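Long-range contacts in putative N-acetylmuramoyl-L-alanine amidase (Neisseria meningitidis MC58, PDB 3CZX), which probably hydrolyses, as a zinc-dependent amidase, the bond between N-acetylmuramoyl groups and L-amino acids in cell-wall glycopeptides: residues I90-W101 / A137-P146; R100-V109 / A168-L177. All coordinates share one frame; numbering follows the deposited sequence.

Contact 1. Residues I90-W101 / A137-P146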
# COMPACT_ATOMS: atom_id res chain seq x y z
N ILE A 90 18.02 0.62 -11.47
CA ILE A 90 18.04 0.40 -10.04
C ILE A 90 19.38 0.76 -9.47
O ILE A 90 20.40 0.31 -9.97
CB ILE A 90 17.87 -1.12 -9.77
CG1 ILE A 90 16.50 -1.62 -10.25
CG2 ILE A 90 18.09 -1.43 -8.27
CD1 ILE A 90 16.49 -3.14 -10.50
N GLU A 91 19.37 1.50 -8.38
CA GLU A 91 20.60 1.70 -7.65
C GLU A 91 20.38 1.93 -6.17
O GLU A 91 19.30 2.34 -5.72
CB GLU A 91 21.43 2.80 -8.28
CG GLU A 91 20.85 4.18 -8.24
CD GLU A 91 21.72 5.21 -8.99
OE1 GLU A 91 22.26 4.92 -10.08
OE2 GLU A 91 21.89 6.31 -8.45
N ALA A 92 21.44 1.67 -5.43
CA ALA A 92 21.45 1.82 -3.97
C ALA A 92 22.80 2.42 -3.62
O ALA A 92 23.84 1.89 -4.06
CB ALA A 92 21.28 0.48 -3.31
N LEU A 93 22.76 3.51 -2.87
CA LEU A 93 23.93 4.30 -2.51
C LEU A 93 24.29 3.97 -1.09
O LEU A 93 23.45 4.09 -0.22
CB LEU A 93 23.58 5.79 -2.59
CG LEU A 93 24.65 6.79 -2.24
CD1 LEU A 93 25.67 6.80 -3.41
CD2 LEU A 93 24.04 8.24 -1.96
N SER A 94 25.54 3.56 -0.83
CA SER A 94 25.95 3.35 0.55
C SER A 94 27.46 3.34 0.63
O SER A 94 28.12 3.53 -0.38
CB SER A 94 25.37 2.04 1.08
OG SER A 94 25.47 1.91 2.49
N THR A 95 27.96 3.09 1.82
CA THR A 95 29.40 2.79 2.02
C THR A 95 29.74 1.41 1.44
O THR A 95 28.90 0.52 1.37
CB THR A 95 29.72 2.76 3.53
OG1 THR A 95 28.82 1.89 4.22
CG2 THR A 95 29.61 4.15 4.17
N PRO A 96 31.01 1.20 1.06
CA PRO A 96 31.42 -0.11 0.61
C PRO A 96 31.12 -1.28 1.52
O PRO A 96 30.86 -2.40 1.05
CB PRO A 96 32.94 0.07 0.42
CG PRO A 96 33.06 1.48 0.06
CD PRO A 96 32.09 2.19 0.93
N LYS A 97 31.11 -1.05 2.82
CA LYS A 97 30.68 -2.07 3.77
C LYS A 97 29.35 -2.74 3.35
O LYS A 97 29.15 -3.94 3.52
CB LYS A 97 30.49 -1.44 5.18
CG LYS A 97 29.95 -2.41 6.22
CD LYS A 97 29.85 -1.84 7.62
CE LYS A 97 29.00 -2.77 8.50
NZ LYS A 97 28.86 -2.37 9.91
N ASN A 98 28.45 -1.91 2.84
CA ASN A 98 27.10 -2.33 2.47
C ASN A 98 26.95 -2.75 0.98
O ASN A 98 25.83 -2.93 0.51
CB ASN A 98 26.17 -1.15 2.76
CG ASN A 98 25.95 -0.94 4.25
OD1 ASN A 98 26.12 0.16 4.78
ND2 ASN A 98 25.53 -1.97 4.91
N LYS A 99 28.04 -2.93 0.24
CA LYS A 99 27.93 -3.29 -1.18
C LYS A 99 27.12 -4.58 -1.40
O LYS A 99 26.21 -4.61 -2.22
CB LYS A 99 29.32 -3.41 -1.81
CG LYS A 99 29.32 -3.93 -3.23
CD LYS A 99 30.75 -4.30 -3.66
CE LYS A 99 31.54 -3.13 -3.98
NZ LYS A 99 32.75 -3.65 -4.70
N ARG A 100 27.42 -5.61 -0.64
CA ARG A 100 26.69 -6.85 -0.77
C ARG A 100 25.22 -6.63 -0.50
O ARG A 100 24.39 -7.08 -1.27
CB ARG A 100 27.28 -7.90 0.16
CG ARG A 100 26.46 -9.13 0.37
CD ARG A 100 26.15 -9.89 -0.84
NE ARG A 100 25.44 -11.11 -0.45
CZ ARG A 100 24.99 -12.02 -1.31
NH1 ARG A 100 25.15 -11.83 -2.63
NH2 ARG A 100 24.36 -13.10 -0.87
N TRP A 101 24.87 -5.90 0.56
CA TRP A 101 23.45 -5.66 0.83
C TRP A 101 22.78 -4.91 -0.31
O TRP A 101 21.67 -5.25 -0.70
CB TRP A 101 23.25 -4.86 2.11
CG TRP A 101 23.12 -5.66 3.30
CD1 TRP A 101 23.96 -5.69 4.35
CD2 TRP A 101 22.03 -6.55 3.62
NE1 TRP A 101 23.48 -6.53 5.32
CE2 TRP A 101 22.29 -7.07 4.90
CE3 TRP A 101 20.85 -6.92 2.97
CZ2 TRP A 101 21.43 -8.00 5.51
CZ3 TRP A 101 19.99 -7.84 3.59
CH2 TRP A 101 20.29 -8.35 4.85
N ALA A 137 23.52 7.70 3.74
CA ALA A 137 24.44 6.75 3.09
C ALA A 137 25.83 6.82 3.73
O ALA A 137 26.41 5.79 4.07
CB ALA A 137 24.51 7.01 1.56
N GLN A 138 26.35 8.04 3.90
CA GLN A 138 27.66 8.22 4.57
C GLN A 138 27.72 7.62 5.97
O GLN A 138 28.77 7.08 6.39
CB GLN A 138 28.06 9.70 4.59
CG GLN A 138 28.30 10.23 3.19
CD GLN A 138 28.49 11.73 3.14
OE1 GLN A 138 27.96 12.48 3.99
NE2 GLN A 138 29.22 12.20 2.13
N ALA A 139 26.59 7.68 6.69
CA ALA A 139 26.52 7.14 8.04
C ALA A 139 26.42 5.62 8.09
O ALA A 139 26.37 5.05 9.18
CB ALA A 139 25.36 7.76 8.78
N GLY A 140 26.35 4.97 6.92
CA GLY A 140 26.25 3.52 6.84
C GLY A 140 24.84 2.97 6.61
O GLY A 140 24.60 1.77 6.72
N GLY A 141 23.90 3.85 6.31
CA GLY A 141 22.60 3.43 5.82
C GLY A 141 22.68 3.25 4.31
O GLY A 141 23.64 3.67 3.66
N ILE A 142 21.61 2.69 3.75
CA ILE A 142 21.50 2.45 2.29
C ILE A 142 20.36 3.30 1.75
O ILE A 142 19.23 3.17 2.23
CB ILE A 142 21.17 0.97 2.05
CG1 ILE A 142 22.27 0.05 2.61
CG2 ILE A 142 20.93 0.66 0.53
CD1 ILE A 142 21.89 -1.40 2.60
N VAL A 143 20.67 4.19 0.82
CA VAL A 143 19.64 4.96 0.12
C VAL A 143 19.28 4.16 -1.11
O VAL A 143 20.05 4.10 -2.07
CB VAL A 143 20.16 6.38 -0.24
CG1 VAL A 143 19.17 7.13 -1.18
CG2 VAL A 143 20.44 7.15 1.02
N PHE A 144 18.10 3.52 -1.07
CA PHE A 144 17.68 2.61 -2.14
C PHE A 144 16.72 3.30 -3.08
O PHE A 144 15.67 3.77 -2.64
CB PHE A 144 17.04 1.34 -1.51
CG PHE A 144 16.77 0.21 -2.48
CD1 PHE A 144 17.56 0.00 -3.58
CD2 PHE A 144 15.74 -0.68 -2.23
CE1 PHE A 144 17.31 -1.08 -4.44
CE2 PHE A 144 15.51 -1.72 -3.07
CZ PHE A 144 16.27 -1.93 -4.18
N GLU A 145 17.09 3.33 -4.36
CA GLU A 145 16.30 3.93 -5.42
C GLU A 145 16.01 2.89 -6.48
O GLU A 145 16.67 2.78 -7.50
CB GLU A 145 17.05 5.12 -6.02
CG GLU A 145 17.36 6.18 -5.00
CD GLU A 145 17.96 7.40 -5.63
OE1 GLU A 145 17.23 8.22 -6.20
OE2 GLU A 145 19.18 7.52 -5.56
N PRO A 146 14.97 2.10 -6.24
CA PRO A 146 14.68 1.03 -7.19
C PRO A 146 14.28 1.47 -8.61
O PRO A 146 14.47 0.68 -9.53
CB PRO A 146 13.53 0.27 -6.54
CG PRO A 146 13.36 0.78 -5.23
CD PRO A 146 14.10 2.07 -5.06
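Ala92 presents its methyl group to a hollow formed by two neighbours on the partner strand: CB lies 3.8 Å from Phe144 CD1, with Ile142 CG2 also against it. The benzyl group of Phe144 reaches this place with CG anti to the backbone N (chi1 -170°). Beyond Ala92, Ile90 CG2 meets the edge of the same ring, close to its plane, 3.9 Å from Phe144 CE1, the two side chains running alongside each other. At the other end of the row the tip of Ile142, CD1, fits against Trp101 CB at 3.7 Å. This face is roofed by helix 99-113 and, over Phe144, by Ile169 of helix 152-177.

On the other face Ala137 CB, from the end of helix 134-138, is the bump: it nestles against Leu93 CG and CD2, and 3.6 Å from Leu93 O. Further along, the carboxylates of Glu91 and Glu145 lie side by side, their planes turned 81° apart. Their OE2 atoms, like charges, stand 4.1 Å apart, and Glu91 OE1 forms salt bridges with Lys124 and Arg118.

Between the faces, strands 91-94 and 142-145 run antiparallel at 165°. Reciprocal backbone bonds join the hydrogen-bonded pairs Glu91-Glu145 and Leu93-Val143, while Ala92-Phe144 is the non-hydrogen-bonded pair between them. Beyond the last backbone pair, Ser94 OG donates to Gly141 O at 2.8 Å from above the carbonyl plane, just past the Schellman motif that ends the helix at Gly140. In the mixed sheet of this Amidase_3 fold, direction reverses between 142-145 and 91-94, which runs parallel to outermost strand 123-125; strand 142-145 carries Glu145 to about 5 Å, nearest atoms, from the zinc held by His12, Glu26 and His78.

Contact 2. Residues R100-V109 / A168-L177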
# COMPACT_ATOMS: atom_id res chain seq x y z
N ARG A 100 27.42 -5.61 -0.64
CA ARG A 100 26.69 -6.85 -0.77
C ARG A 100 25.22 -6.63 -0.50
O ARG A 100 24.39 -7.08 -1.27
CB ARG A 100 27.28 -7.90 0.16
CG ARG A 100 26.46 -9.13 0.37
CD ARG A 100 26.15 -9.89 -0.84
NE ARG A 100 25.44 -11.11 -0.45
CZ ARG A 100 24.99 -12.02 -1.31
NH1 ARG A 100 25.15 -11.83 -2.63
NH2 ARG A 100 24.36 -13.10 -0.87
N TRP A 101 24.87 -5.90 0.56
CA TRP A 101 23.45 -5.66 0.83
C TRP A 101 22.78 -4.91 -0.31
O TRP A 101 21.67 -5.25 -0.70
CB TRP A 101 23.25 -4.86 2.11
CG TRP A 101 23.12 -5.66 3.30
CD1 TRP A 101 23.96 -5.69 4.35
CD2 TRP A 101 22.03 -6.55 3.62
NE1 TRP A 101 23.48 -6.53 5.32
CE2 TRP A 101 22.29 -7.07 4.90
CE3 TRP A 101 20.85 -6.92 2.97
CZ2 TRP A 101 21.43 -8.00 5.51
CZ3 TRP A 101 19.99 -7.84 3.59
CH2 TRP A 101 20.29 -8.35 4.85
N CYS A 102 23.46 -3.89 -0.85
CA CYS A 102 22.94 -3.12 -2.01
C CYS A 102 22.66 -4.04 -3.19
O CYS A 102 21.66 -3.85 -3.91
CB CYS A 102 23.93 -2.02 -2.41
SG CYS A 102 24.02 -0.69 -1.20
N GLN A 103 23.55 -5.01 -3.38
CA GLN A 103 23.46 -5.94 -4.52
C GLN A 103 22.32 -6.95 -4.29
O GLN A 103 21.57 -7.28 -5.23
CB GLN A 103 24.80 -6.62 -4.77
CG GLN A 103 25.82 -5.64 -5.33
CD GLN A 103 27.22 -6.16 -5.44
OE1 GLN A 103 27.63 -7.11 -4.72
NE2 GLN A 103 27.99 -5.52 -6.31
N VAL A 104 22.16 -7.42 -3.05
CA VAL A 104 21.04 -8.32 -2.69
C VAL A 104 19.70 -7.62 -2.97
O VAL A 104 18.81 -8.19 -3.60
CB VAL A 104 21.11 -8.72 -1.20
CG1 VAL A 104 19.84 -9.41 -0.73
CG2 VAL A 104 22.33 -9.61 -0.95
N LEU A 105 19.58 -6.37 -2.51
CA LEU A 105 18.34 -5.59 -2.71
C LEU A 105 18.09 -5.36 -4.19
O LEU A 105 16.99 -5.54 -4.68
CB LEU A 105 18.41 -4.23 -2.01
CG LEU A 105 18.51 -4.34 -0.47
CD1 LEU A 105 18.95 -2.99 0.11
CD2 LEU A 105 17.18 -4.80 0.14
N GLY A 106 19.12 -4.92 -4.90
CA GLY A 106 18.97 -4.57 -6.32
C GLY A 106 18.56 -5.78 -7.16
O GLY A 106 17.65 -5.71 -8.01
N LYS A 107 19.20 -6.91 -6.92
CA LYS A 107 18.93 -8.10 -7.69
C LYS A 107 17.51 -8.59 -7.46
O LYS A 107 16.85 -9.07 -8.39
CB LYS A 107 19.94 -9.17 -7.32
CG LYS A 107 21.33 -8.83 -7.83
CD LYS A 107 22.38 -9.73 -7.25
CE LYS A 107 23.72 -9.56 -7.96
NZ LYS A 107 24.79 -10.31 -7.28
N ALA A 108 17.04 -8.49 -6.22
CA ALA A 108 15.69 -8.88 -5.89
C ALA A 108 14.68 -8.12 -6.75
O ALA A 108 13.72 -8.70 -7.27
CB ALA A 108 15.42 -8.60 -4.42
N VAL A 109 14.90 -6.81 -6.89
CA VAL A 109 14.01 -5.97 -7.69
C VAL A 109 14.16 -6.22 -9.21
O VAL A 109 13.16 -6.30 -9.94
CB VAL A 109 14.24 -4.48 -7.37
CG1 VAL A 109 13.46 -3.57 -8.36
CG2 VAL A 109 13.85 -4.19 -5.89
N ALA A 168 9.31 -9.32 -2.88
CA ALA A 168 10.65 -9.76 -3.37
C ALA A 168 11.76 -9.14 -2.49
O ALA A 168 12.73 -9.81 -2.11
CB ALA A 168 10.87 -9.38 -4.88
N ILE A 169 11.61 -7.85 -2.15
CA ILE A 169 12.63 -7.17 -1.34
C ILE A 169 12.69 -7.80 0.07
O ILE A 169 13.76 -8.18 0.56
CB ILE A 169 12.34 -5.63 -1.26
CG1 ILE A 169 12.57 -4.97 -2.62
CG2 ILE A 169 13.22 -4.95 -0.14
CD1 ILE A 169 11.99 -3.51 -2.72
N ALA A 170 11.54 -7.93 0.69
CA ALA A 170 11.41 -8.53 2.03
C ALA A 170 12.00 -9.95 2.01
O ALA A 170 12.77 -10.33 2.90
CB ALA A 170 9.93 -8.52 2.47
N ASP A 171 11.59 -10.75 1.04
CA ASP A 171 12.07 -12.14 0.97
C ASP A 171 13.61 -12.23 0.84
O ASP A 171 14.26 -13.14 1.41
CB ASP A 171 11.43 -12.89 -0.20
CG ASP A 171 9.97 -13.26 0.03
OD1 ASP A 171 9.48 -13.26 1.19
OD2 ASP A 171 9.32 -13.53 -0.99
N ALA A 172 14.18 -11.31 0.06
CA ALA A 172 15.63 -11.25 -0.15
C ALA A 172 16.37 -10.87 1.13
O ALA A 172 17.47 -11.38 1.41
CB ALA A 172 15.98 -10.31 -1.32
N ILE A 173 15.80 -9.94 1.91
CA ILE A 173 16.38 -9.53 3.17
C ILE A 173 16.37 -10.72 4.11
O ILE A 173 17.39 -11.08 4.64
CB ILE A 173 15.64 -8.30 3.80
CG1 ILE A 173 15.84 -7.04 2.97
CG2 ILE A 173 16.11 -8.02 5.22
CD1 ILE A 173 14.91 -5.89 3.34
N ALA A 174 15.22 -11.37 4.23
CA ALA A 174 15.10 -12.54 5.11
C ALA A 174 16.06 -13.63 4.70
O ALA A 174 16.76 -14.21 5.53
CB ALA A 174 13.68 -13.05 5.14
N MSE A 175 16.15 -13.90 3.41
CA MSE A 175 17.07 -14.95 2.92
C MSE A 175 18.54 -14.64 3.28
O MSE A 175 19.30 -15.53 3.72
CB MSE A 175 16.90 -15.15 1.43
CG MSE A 175 17.92 -16.03 0.76
SE MSE A 175 17.53 -17.89 1.15
CE MSE A 175 16.12 -18.11 -0.17
N GLU A 176 18.93 -13.39 3.12
CA GLU A 176 20.32 -13.00 3.38
C GLU A 176 20.65 -13.15 4.86
O GLU A 176 21.79 -13.44 5.22
CB GLU A 176 20.54 -11.57 2.89
CG GLU A 176 21.91 -11.00 3.11
CD GLU A 176 22.99 -11.65 2.26
OE1 GLU A 176 22.71 -12.54 1.42
OE2 GLU A 176 24.17 -11.24 2.44
N LEU A 177 19.66 -12.95 5.71
CA LEU A 177 19.77 -13.10 7.16
C LEU A 177 19.63 -14.57 7.59
O LEU A 177 19.90 -14.91 8.75
CB LEU A 177 18.70 -12.29 7.86
CG LEU A 177 18.83 -10.78 7.65
CD1 LEU A 177 17.66 -10.05 8.28
CD2 LEU A 177 20.15 -10.29 8.20
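Ala168 and Ala108 begin a roughly antiparallel helix pair, part of the helical layer of this alpha/beta amidase fold, with segment axes 8.6 Å apart at closest and N-to-C directions 142° apart. Ala168 O lies 3.7 Å from Ala108 CB, a small-residue meeting that matches the near approach of the axes. One residue on, Ile169 runs alongside Val109, CG1 to CG2 3.6 Å, and turns its CG2 to Leu105 CD2. Ala172 CB faces Ala108 CB at 3.6 Å. Val104 CG1 lies beside the Ala172 methyl. Ile173 CG1 packs on Leu105 CD2, and Ile75 of strand 73-77 touches both residues.

Glu176 spreads over two partners. With CG anti to the backbone N (chi1 179°), that carbon lies over one face of the Trp101 six-membered ring, a CH-pi contact 21° off the normal, and the bend at chi2 then turns the carboxylate to Arg100. Leu177 closes the walk at the edge of that indole, CD2 to CZ2 3.8 Å. Arg100 grips the carboxylate side-on in a salt bridge: NE reaches Glu176 OE2 at 3.2 Å, and NH2 meets Glu176 OE1 on its syn side at 2.9 Å.

Overall arrangement
Helix 99-113 ties the contacts together, their centres 12 Å apart: Trp101 touches the partner segment in both, while Arg100 does so only in contact 2. The contacts meet by packing. Phe144 CZ of contact 1 rests 3.7 Å from Val109 CG2 of contact 2, and Ala92 CB is 3.7 Å from Cys102 SG. Contact 1 is mainly strand pairing within the sheet, and contact 2 joins two helices packed on one face of it, with strand 142-145 leading on to helix 152-177. The side chain of Glu145 in contact 1 comes about 4 Å from that of zinc ligand His78, whereas in contact 2 Ile169 stays about 11 Å from it, side chain to side chain.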